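Local coordinates for protein sugar phosphate isomerase/epimerase (Parabacteroides distasonis, PDB 3OBE) that adopts a xylose isomerase-like TIM-barrel fold and is probably an isomerase or epimerase acting on sugar substrates, at residues Glu107-Phe112 against Phe152-Glu157. Sequence-based numbering, arbitrary orientation.
Sequences ENMPKF and FNRAGE
Met109, here a selenomethionine, lies against one face of the Arg154 guanidinium, its CB seated over the centre of the flat group, 3.6 Å from CZ. The two side chains cross at about a right angle. In the modelled copy of Met109, which has two conformers, SE of Met109 lies 4.0 Å from CD of Arg154. Pro110 adds a looser, oblique approach, its N lying 3.9 Å from NH2 of Arg154. No hydrogen bond joins the two segments: a largely hydrocarbon surface covers a cation whose NE and NH2 find polar partners just outside them. Arg154 reaches toward helix 109-126 and bends at chi3 (75°), which turns the guanidinium against Met109, while a salt bridge from NH2 to Asp113, one turn further along the partner helix, probably limits its rotation. Within 107-112, Lys111 NZ donates to Asn108 OD1 from above the carbonyl plane at 2.9 Å. On helix 142-160, Met109 also touches Glu150 and Ile151, and Phe112 packs on Ile151. The arrangement thus links the start of helix 109-126 to the later part of helix 142-160, two successive helices on the outside of the TIM barrel, separated in sequence by strand 130-133.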
ATOM      1  N   GLU A 107      -2.534  26.993   3.069  1.00 24.37           N
ATOM      2  CA  GLU A 107      -3.037  27.483   4.337  1.00 26.38           C
ATOM      3  C   GLU A 107      -3.307  26.366   5.346  1.00 24.86           C
ATOM      4  O   GLU A 107      -3.243  26.614   6.571  1.00 24.81           O
ATOM      5  CB  GLU A 107      -4.327  28.281   4.106  1.00 28.06           C
ATOM      6  CG  GLU A 107      -4.121  29.625   3.416  1.00 33.12           C
ATOM      7  CD  GLU A 107      -3.724  29.545   1.912  1.00 37.25           C
ATOM      8  OE1 GLU A 107      -4.067  28.537   1.186  1.00 28.03           O
ATOM      9  OE2 GLU A 107      -3.064  30.549   1.465  1.00 40.28           O
ATOM     10  N   ASN A 108      -3.682  25.187   4.821  1.00 22.60           N
ATOM     11  CA  ASN A 108      -4.040  24.025   5.624  1.00 21.83           C
ATOM     12  C   ASN A 108      -2.855  23.153   5.973  1.00 20.91           C
ATOM     13  O   ASN A 108      -3.036  22.151   6.623  1.00 21.12           O
ATOM     14  CB  ASN A 108      -5.108  23.187   4.933  1.00 21.78           C
ATOM     15  CG  ASN A 108      -6.498  23.783   5.077  1.00 23.64           C
ATOM     16  OD1 ASN A 108      -6.703  24.636   5.923  1.00 26.18           O
ATOM     17  ND2 ASN A 108      -7.431  23.376   4.231  1.00 21.66           N
HETATM   18  N   MSE A 109      -1.649  23.509   5.556  1.00 21.53           N
HETATM   19  CA  MSE A 109      -0.496  22.624   5.791  0.50 20.91           C
HETATM   20  C   MSE A 109      -0.306  22.330   7.308  1.00 22.34           C
HETATM   21  O   MSE A 109      -0.054  21.194   7.671  1.00 21.13           O
HETATM   22  CB  MSE A 109       0.773  23.145   5.073  0.50 21.05           C
HETATM   23  CG  MSE A 109       0.617  23.206   3.528  0.50 20.14           C
HETATM   24 SE   MSE A 109       2.254  23.325   2.406  0.38 17.51          SE
HETATM   25  CE  MSE A 109       2.738  25.200   2.752  0.50 19.79           C
ATOM     26  N   PRO A 110      -0.489  23.334   8.192  1.00 23.83           N
ATOM     27  CA  PRO A 110      -0.392  22.985   9.623  1.00 24.83           C
ATOM     28  C   PRO A 110      -1.446  21.970  10.103  1.00 25.03           C
ATOM     29  O   PRO A 110      -1.143  21.163  10.991  1.00 24.82           O
ATOM     30  CB  PRO A 110      -0.529  24.335  10.344  1.00 26.84           C
ATOM     31  CG  PRO A 110      -0.002  25.334   9.301  1.00 26.99           C
ATOM     32  CD  PRO A 110      -0.508  24.793   7.990  1.00 24.99           C
ATOM     33  N   LYS A 111      -2.667  22.024   9.571  1.00 24.03           N
ATOM     34  CA  LYS A 111      -3.697  21.042   9.936  1.00 24.10           C
ATOM     35  C   LYS A 111      -3.312  19.608   9.496  1.00 21.82           C
ATOM     36  O   LYS A 111      -3.550  18.625  10.214  1.00 21.03           O
ATOM     37  CB  LYS A 111      -5.062  21.427   9.357  1.00 24.04           C
ATOM     38  CG  LYS A 111      -5.656  22.722   9.912  1.00 29.09           C
ATOM     39  CD  LYS A 111      -7.036  23.007   9.264  1.00 33.92           C
ATOM     40  CE  LYS A 111      -7.471  24.473   9.334  1.00 40.89           C
ATOM     41  NZ  LYS A 111      -8.481  24.821   8.240  1.00 43.54           N
ATOM     42  N   PHE A 112      -2.757  19.477   8.290  1.00 19.35           N
ATOM     43  CA  PHE A 112      -2.310  18.186   7.829  1.00 18.53           C
ATOM     44  C   PHE A 112      -1.167  17.693   8.705  1.00 18.99           C
ATOM     45  O   PHE A 112      -1.080  16.488   9.017  1.00 18.20           O
ATOM     46  CB  PHE A 112      -1.875  18.205   6.351  1.00 18.56           C
ATOM     47  CG  PHE A 112      -3.034  18.264   5.392  1.00 16.90           C
ATOM     48  CD1 PHE A 112      -3.794  17.147   5.157  1.00 18.10           C
ATOM     49  CD2 PHE A 112      -3.355  19.459   4.732  1.00 18.68           C
ATOM     50  CE1 PHE A 112      -4.893  17.191   4.281  1.00 18.13           C
ATOM     51  CE2 PHE A 112      -4.445  19.513   3.850  1.00 16.29           C
ATOM     52  CZ  PHE A 112      -5.201  18.375   3.619  1.00 17.04           C
ATOM     53  N   PHE A 152       2.639  16.197   1.329  1.00 14.66           N
ATOM     54  CA  PHE A 152       3.243  14.840   1.428  1.00 14.28           C
ATOM     55  C   PHE A 152       4.656  14.869   2.004  1.00 14.77           C
ATOM     56  O   PHE A 152       4.964  14.076   2.861  1.00 15.08           O
ATOM     57  CB  PHE A 152       3.237  14.145   0.072  1.00 13.52           C
ATOM     58  CG  PHE A 152       1.866  13.726  -0.438  1.00 12.69           C
ATOM     59  CD1 PHE A 152       0.714  13.821   0.316  1.00 13.71           C
ATOM     60  CD2 PHE A 152       1.782  13.195  -1.700  1.00 14.13           C
ATOM     61  CE1 PHE A 152      -0.491  13.357  -0.193  1.00 13.69           C
ATOM     62  CE2 PHE A 152       0.616  12.715  -2.203  1.00 13.34           C
ATOM     63  CZ  PHE A 152      -0.529  12.816  -1.454  1.00 13.49           C
ATOM     64  N   ASN A 153       5.505  15.801   1.536  1.00 15.70           N
ATOM     65  CA  ASN A 153       6.828  16.020   2.114  1.00 16.14           C
ATOM     66  C   ASN A 153       6.772  16.262   3.620  1.00 15.73           C
ATOM     67  O   ASN A 153       7.489  15.624   4.376  1.00 16.03           O
ATOM     68  CB  ASN A 153       7.549  17.150   1.425  1.00 16.32           C
ATOM     69  CG  ASN A 153       8.208  16.740   0.135  1.00 17.98           C
ATOM     70  OD1 ASN A 153       8.489  15.582  -0.109  1.00 17.73           O
ATOM     71  ND2 ASN A 153       8.488  17.737  -0.710  1.00 21.93           N
ATOM     72  N   ARG A 154       5.875  17.139   4.043  1.00 16.66           N
ATOM     73  CA  ARG A 154       5.738  17.457   5.444  1.00 17.38           C
ATOM     74  C   ARG A 154       5.289  16.254   6.224  1.00 16.74           C
ATOM     75  O   ARG A 154       5.742  16.037   7.308  1.00 18.33           O
ATOM     76  CB  ARG A 154       4.777  18.647   5.651  1.00 18.13           C
ATOM     77  CG  ARG A 154       5.371  19.988   5.164  1.00 16.98           C
ATOM     78  CD  ARG A 154       4.261  21.020   4.991  1.00 17.16           C
ATOM     79  NE  ARG A 154       3.794  21.541   6.267  1.00 19.43           N
ATOM     80  CZ  ARG A 154       3.924  22.801   6.685  1.00 20.09           C
ATOM     81  NH1 ARG A 154       4.526  23.718   5.947  1.00 23.53           N
ATOM     82  NH2 ARG A 154       3.415  23.147   7.857  1.00 22.03           N
ATOM     83  N   ALA A 155       4.380  15.472   5.665  1.00 16.60           N
ATOM     84  CA  ALA A 155       3.945  14.233   6.322  1.00 15.31           C
ATOM     85  C   ALA A 155       5.112  13.275   6.508  1.00 15.63           C
ATOM     86  O   ALA A 155       5.285  12.669   7.586  1.00 17.25           O
ATOM     87  CB  ALA A 155       2.858  13.575   5.510  1.00 14.67           C
ATOM     88  N   GLY A 156       5.912  13.116   5.459  1.00 14.24           N
ATOM     89  CA  GLY A 156       7.035  12.190   5.514  1.00 14.83           C
ATOM     90  C   GLY A 156       8.120  12.608   6.477  1.00 16.04           C
ATOM     91  O   GLY A 156       8.768  11.768   7.094  1.00 16.08           O
ATOM     92  N   GLU A 157       8.340  13.903   6.611  0.60 16.92           N
ATOM     93  CA  GLU A 157       9.334  14.358   7.567  0.60 17.81           C
ATOM     94  C   GLU A 157       8.867  13.977   8.962  0.60 17.46           C
ATOM     95  O   GLU A 157       9.635  13.505   9.792  0.60 18.47           O
ATOM     96  CB  GLU A 157       9.576  15.871   7.486  0.60 18.96           C
ATOM     97  CG  GLU A 157      10.607  16.346   8.527  0.60 22.26           C
ATOM     98  CD  GLU A 157      11.159  17.746   8.269  0.60 24.20           C
ATOM     99  OE1 GLU A 157      10.706  18.393   7.292  0.60 21.17           O
ATOM    100  OE2 GLU A 157      12.031  18.185   9.058  0.60 27.15           O
TER